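Local coordinates for protein endoglucanase CEL5A (Eubacterium cellulosolvens, PDB 4AFM) that probably binds xyloglucan and related beta-glucans as a non-catalytic carbohydrate-binding module of a family 5 endoglucanase, at residues A[28-31]-A[37-40]; A[87-92]-A[99-104]. All blocks are in the same frame, centred on the assembly; numbering follows the deposited sequence. Where two conformers were deposited one is given.

Contact 1: residues A[28-31]-A[37-40]; sequences YELQ and MPFD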
loop_
_atom_site.group_PDB
_atom_site.type_symbol
_atom_site.label_atom_id
_atom_site.label_comp_id
_atom_site.label_asym_id
_atom_site.label_seq_id
_atom_site.Cartn_x
_atom_site.Cartn_y
_atom_site.Cartn_z
ATOM N N TYR A 28 -7.524 -3.432 2.603
ATOM C CA TYR A 28 -6.417 -2.942 1.793
ATOM C C TYR A 28 -6.926 -1.770 0.980
ATOM O O TYR A 28 -8.078 -1.880 0.448
ATOM C CB TYR A 28 -6.018 -4.093 0.804
ATOM C CG TYR A 28 -4.916 -3.707 -0.153
ATOM C CD1 TYR A 28 -3.578 -3.832 0.187
ATOM C CD2 TYR A 28 -5.221 -3.233 -1.441
ATOM C CE1 TYR A 28 -2.531 -3.452 -0.686
ATOM C CE2 TYR A 28 -4.239 -2.845 -2.318
ATOM C CZ TYR A 28 -2.923 -2.954 -1.945
ATOM O OH TYR A 28 -1.873 -2.620 -2.822
ATOM N N GLU A 29 -6.230 -0.715 0.859
ATOM C CA GLU A 29 -6.640 0.437 0.045
ATOM C C GLU A 29 -5.521 1.033 -0.674
ATOM O O GLU A 29 -4.399 1.185 -0.031
ATOM C CB GLU A 29 -7.249 1.563 1.026
ATOM C CG GLU A 29 -8.510 1.088 1.691
ATOM C CD GLU A 29 -8.921 2.125 2.601
ATOM O OE1 GLU A 29 -8.276 2.397 3.705
ATOM O OE2 GLU A 29 -10.061 2.561 2.458
ATOM N N LEU A 30 -5.733 1.562 -1.831
ATOM C CA LEU A 30 -4.746 2.364 -2.577
ATOM C C LEU A 30 -5.393 3.540 -3.138
ATOM O O LEU A 30 -6.666 3.528 -3.546
ATOM C CB LEU A 30 -4.238 1.726 -3.816
ATOM C CG LEU A 30 -3.477 0.532 -3.583
ATOM C CD1 LEU A 30 -3.062 -0.231 -4.951
ATOM C CD2 LEU A 30 -2.011 0.871 -3.104
ATOM N N GLN A 31 -4.766 4.686 -3.230
ATOM C CA GLN A 31 -5.269 5.830 -3.874
ATOM C C GLN A 31 -4.264 6.239 -4.973
ATOM O O GLN A 31 -3.268 6.931 -4.670
ATOM C CB GLN A 31 -5.458 6.897 -2.897
ATOM C CG GLN A 31 -6.550 6.391 -1.955
ATOM C CD GLN A 31 -7.121 7.422 -1.000
ATOM O OE1 GLN A 31 -7.228 8.631 -1.274
ATOM N NE2 GLN A 31 -7.582 6.914 0.121
HETATM N N MSE A 37 2.414 3.300 -7.456
HETATM C CA MSE A 37 1.632 2.083 -7.660
HETATM C C MSE A 37 2.490 0.832 -7.562
HETATM O O MSE A 37 3.564 0.767 -8.172
HETATM C CB MSE A 37 1.009 2.190 -9.078
HETATM C CG MSE A 37 -0.195 3.113 -9.156
HETATM SE SE MSE A 37 -1.707 2.478 -8.005
HETATM C CE MSE A 37 -2.076 0.837 -9.067
ATOM N N PRO A 38 2.008 -0.216 -6.921
ATOM C CA PRO A 38 2.729 -1.463 -6.866
ATOM C C PRO A 38 2.557 -2.329 -8.074
ATOM O O PRO A 38 3.316 -3.308 -8.283
ATOM C CB PRO A 38 2.205 -2.120 -5.581
ATOM C CG PRO A 38 0.787 -1.631 -5.505
ATOM C CD PRO A 38 0.877 -0.180 -5.930
ATOM N N PHE A 39 1.546 -2.075 -8.931
ATOM C CA PHE A 39 1.346 -2.816 -10.147
ATOM C C PHE A 39 0.858 -1.820 -11.193
ATOM O O PHE A 39 0.414 -0.712 -10.880
ATOM C CB PHE A 39 0.431 -4.038 -9.999
ATOM C CG PHE A 39 -1.011 -3.722 -9.805
ATOM C CD1 PHE A 39 -1.524 -3.320 -8.571
ATOM C CD2 PHE A 39 -1.903 -3.771 -10.876
ATOM C CE1 PHE A 39 -2.873 -3.029 -8.390
ATOM C CE2 PHE A 39 -3.239 -3.518 -10.665
ATOM C CZ PHE A 39 -3.724 -3.081 -9.457
ATOM N N ASP A 40 0.876 -2.268 -12.443
ATOM C CA ASP A 40 0.517 -1.416 -13.592
ATOM C C ASP A 40 -0.903 -1.794 -14.069
ATOM O O ASP A 40 -1.187 -2.848 -14.611
ATOM C CB ASP A 40 1.498 -1.701 -14.739
ATOM C CG ASP A 40 1.189 -0.829 -15.931
ATOM O OD1 ASP A 40 0.272 0.001 -15.917
ATOM O OD2 ASP A 40 1.941 -1.033 -16.943
#
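Leu30 meets Met37, Pro38 and Phe39 in turn, and its CD1 methyl does the touching each time. The contact joins a short edge strand of a beta-sandwich to the loop that follows it. It is largely apolar. Met37 is present as selenomethionine, in two conformers. In one of them its three side-chain torsions all lie near -60 to -80°, which curls the chain back on itself. In this conformer SE comes to 4.3 Å from Leu30 CD1, and the terminal methyl CE lies over one face of the Phe39 ring, offset toward the rim. Pro38 is next and sits closest to the strand. The CG-CD side of Pro38 faces the end of Leu30, with Pro38 CD 4.1 Å from Leu30 CD1. Pro38 CG also lies 3.9 Å from Tyr28 OH, a van der Waals approach. Tyr28 OH reaches this spot because Tyr28 CG stands anti to the backbone N (chi1 177°), and the two side chains run past each other in opposite directions. Phe39 comes last among the touching residues. Its CE1 is 4.4 Å from Leu30 CD1, and the methyl approaches the ring obliquely. Asp40 then leads away, its backbone N bonded to Tyr127 OH. In the second subunit, Lys12 NZ bonds to Met37 O and Phe8 packs on Pro38, so the loop also lies at the dimer interface. Strand 28-30 pairs antiparallel with strand 106-111, through Tyr28 with Val109 and Leu30 with Ile107, while Phe39 and Tyr28 pack on strand 118-127 of the other sheet.

Contact 2: residues A[87-92]-A[99-104]; sequences FTKEQI and DDFSDL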
loop_
_atom_site.group_PDB
_atom_site.type_symbol
_atom_site.label_atom_id
_atom_site.label_comp_id
_atom_site.label_asym_id
_atom_site.label_seq_id
_atom_site.Cartn_x
_atom_site.Cartn_y
_atom_site.Cartn_z
ATOM N N PHE A 87 -10.483 -11.548 -8.962
ATOM C CA PHE A 87 -11.128 -10.425 -9.626
ATOM C C PHE A 87 -10.346 -10.169 -10.920
ATOM O O PHE A 87 -9.119 -10.235 -10.890
ATOM C CB PHE A 87 -11.095 -9.162 -8.767
ATOM C CG PHE A 87 -11.736 -9.324 -7.419
ATOM C CD1 PHE A 87 -11.003 -9.749 -6.320
ATOM C CD2 PHE A 87 -13.103 -9.031 -7.220
ATOM C CE1 PHE A 87 -11.549 -9.861 -5.095
ATOM C CE2 PHE A 87 -13.660 -9.154 -5.965
ATOM C CZ PHE A 87 -12.890 -9.553 -4.900
ATOM N N THR A 88 -10.986 -9.975 -12.025
ATOM C CA THR A 88 -10.236 -9.728 -13.272
ATOM C C THR A 88 -10.385 -8.335 -13.767
ATOM O O THR A 88 -11.391 -7.644 -13.516
ATOM C CB THR A 88 -10.726 -10.627 -14.388
ATOM O OG1 THR A 88 -12.037 -10.249 -14.825
ATOM C CG2 THR A 88 -10.785 -12.143 -13.930
ATOM N N LYS A 89 -9.376 -7.889 -14.546
ATOM C CA LYS A 89 -9.463 -6.569 -15.068
ATOM C C LYS A 89 -10.712 -6.400 -15.957
ATOM O O LYS A 89 -11.377 -5.348 -15.951
ATOM C CB LYS A 89 -8.216 -6.215 -15.917
ATOM C CG LYS A 89 -8.307 -4.861 -16.521
ATOM C CD LYS A 89 -7.007 -4.532 -17.272
ATOM C CE LYS A 89 -7.032 -3.157 -17.769
ATOM N NZ LYS A 89 -5.714 -2.804 -18.441
ATOM N N GLU A 90 -11.032 -7.409 -16.758
ATOM C CA GLU A 90 -12.156 -7.137 -17.657
ATOM C C GLU A 90 -13.463 -7.040 -16.764
ATOM O O GLU A 90 -14.337 -6.196 -17.129
ATOM C CB GLU A 90 -12.194 -8.284 -18.641
ATOM C CG GLU A 90 -11.028 -8.441 -19.658
ATOM C CD GLU A 90 -10.225 -7.177 -20.145
ATOM O OE1 GLU A 90 -10.778 -6.416 -20.974
ATOM O OE2 GLU A 90 -8.983 -6.981 -19.802
ATOM N N GLN A 91 -13.622 -7.788 -15.707
ATOM C CA GLN A 91 -14.784 -7.601 -14.852
ATOM C C GLN A 91 -14.804 -6.222 -14.214
ATOM O O GLN A 91 -15.789 -5.506 -14.110
ATOM C CB GLN A 91 -14.649 -8.740 -13.904
ATOM C CG GLN A 91 -15.509 -8.618 -12.770
ATOM C CD GLN A 91 -15.063 -9.463 -11.571
ATOM O OE1 GLN A 91 -13.885 -9.756 -11.222
ATOM N NE2 GLN A 91 -16.083 -9.817 -10.841
ATOM N N ILE A 92 -13.619 -5.778 -13.738
ATOM C CA ILE A 92 -13.503 -4.465 -13.108
ATOM C C ILE A 92 -13.856 -3.408 -14.136
ATOM O O ILE A 92 -14.568 -2.438 -13.770
ATOM C CB ILE A 92 -12.036 -4.282 -12.551
ATOM C CG1 ILE A 92 -11.749 -5.278 -11.434
ATOM C CG2 ILE A 92 -11.824 -2.892 -12.134
ATOM C CD1 ILE A 92 -10.223 -5.455 -11.119
ATOM N N ASP A 99 -12.137 0.657 -19.420
ATOM C CA ASP A 99 -10.835 0.215 -18.924
ATOM C C ASP A 99 -9.885 1.425 -18.968
ATOM O O ASP A 99 -8.655 1.174 -18.945
ATOM C CB ASP A 99 -10.185 -0.966 -19.705
ATOM C CG ASP A 99 -10.005 -0.640 -21.170
ATOM O OD1 ASP A 99 -10.318 0.453 -21.622
ATOM O OD2 ASP A 99 -9.493 -1.554 -21.895
ATOM N N ASP A 100 -10.350 2.615 -18.923
ATOM C CA ASP A 100 -9.499 3.760 -18.871
ATOM C C ASP A 100 -9.427 4.140 -17.351
ATOM O O ASP A 100 -10.359 4.762 -16.816
ATOM C CB ASP A 100 -10.147 4.917 -19.643
ATOM C CG ASP A 100 -9.358 6.152 -19.610
ATOM O OD1 ASP A 100 -8.440 6.352 -18.880
ATOM O OD2 ASP A 100 -9.724 7.101 -20.377
ATOM N N PHE A 101 -8.277 3.816 -16.726
ATOM C CA PHE A 101 -8.049 4.124 -15.286
ATOM C C PHE A 101 -7.337 5.386 -15.092
ATOM O O PHE A 101 -6.793 5.645 -13.997
ATOM C CB PHE A 101 -7.432 2.920 -14.609
ATOM C CG PHE A 101 -8.262 1.718 -14.672
ATOM C CD1 PHE A 101 -9.609 1.665 -14.144
ATOM C CD2 PHE A 101 -7.792 0.504 -15.267
ATOM C CE1 PHE A 101 -10.406 0.512 -14.261
ATOM C CE2 PHE A 101 -8.605 -0.651 -15.288
ATOM C CZ PHE A 101 -9.956 -0.663 -14.867
ATOM N N SER A 102 -7.317 6.326 -16.076
ATOM C CA SER A 102 -6.571 7.566 -15.937
ATOM C C SER A 102 -7.178 8.500 -14.913
ATOM O O SER A 102 -6.537 9.437 -14.467
ATOM C CB SER A 102 -6.493 8.311 -17.296
ATOM O OG SER A 102 -7.810 8.672 -17.724
ATOM N N ASP A 103 -8.433 8.233 -14.468
ATOM C CA ASP A 103 -9.101 9.091 -13.456
ATOM C C ASP A 103 -9.433 8.250 -12.230
ATOM O O ASP A 103 -10.277 8.718 -11.409
ATOM C CB ASP A 103 -10.409 9.705 -14.065
ATOM C CG ASP A 103 -11.309 8.576 -14.696
ATOM O OD1 ASP A 103 -11.082 7.342 -14.582
ATOM O OD2 ASP A 103 -12.304 9.030 -15.420
ATOM N N LEU A 104 -8.815 7.128 -12.001
ATOM C CA LEU A 104 -9.137 6.263 -10.862
ATOM C C LEU A 104 -8.675 6.827 -9.553
ATOM O O LEU A 104 -7.432 7.063 -9.378
ATOM C CB LEU A 104 -8.524 4.905 -11.129
ATOM C CG LEU A 104 -8.758 3.860 -10.021
ATOM C CD1 LEU A 104 -10.238 3.518 -9.844
ATOM C CD2 LEU A 104 -7.931 2.609 -10.315
HETATM O O HOH W 1 -6.186 -0.044 -19.147
#
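Lys89 NZ is gripped by several oxygens while its aliphatic stem packs on Phe101. Lys89 NZ hydrogen-bonds to the carbonyl oxygens of Leu41 and Lys43, and to a water 2.9 Å away from NZ. The water in turn donates a hydrogen bond to Asp99 O, linking the start of helix 89-96 to the loop that follows it in the beta-sandwich. These three oxygens would stabilise the ammonium charge. The helix start carries a capping box. Gln91 N bonds to Thr88 OG1, and Thr88 N returns a bond to Gln91 OE1 in its carbonyl plane. The Lys89 chain is fully extended and leaves anti to the backbone N (chi1 178°). Its CE meets the edge of the Phe101 ring, 3.9 Å from CE2. Ile92 crosses Phe101 at about a right angle, with CG2 4.0 Å from CZ and the approach oblique to the ring. Asp99 CA lies over one ring face, offset toward the rim. Phe60 of strand 56-62 meets the same ring edge-to-face. Around Phe101 the loop forms an Asx turn, from Asp100 to Ser102. Asp100 OD1 takes two bonds from one face of its carboxylate plane: Ser102 N on the anti side, and Ser102 OG on the syn side at 2.7 Å.

Contact 1 closes before contact 2 opens along the chain. Their centres are about 13 Å apart, and their nearest atoms are about 5 Å apart without touching. Both lie in the family 65 carbohydrate-binding module and bridge parts of its two antiparallel sheets. Strand 106-111 connects them: it pairs with strand 28-30 of contact 1 and follows the 99-104 loop of contact 2. Phe45 is a second tie, since it packs on Phe39 of contact 1 and on Lys89 and Ile92 of contact 2. Contact 1 also reaches the second subunit, whereas no other chain of the assembly touches contact 2. Through Phe45 and strand 106-111, both loops are tied into one small sandwich.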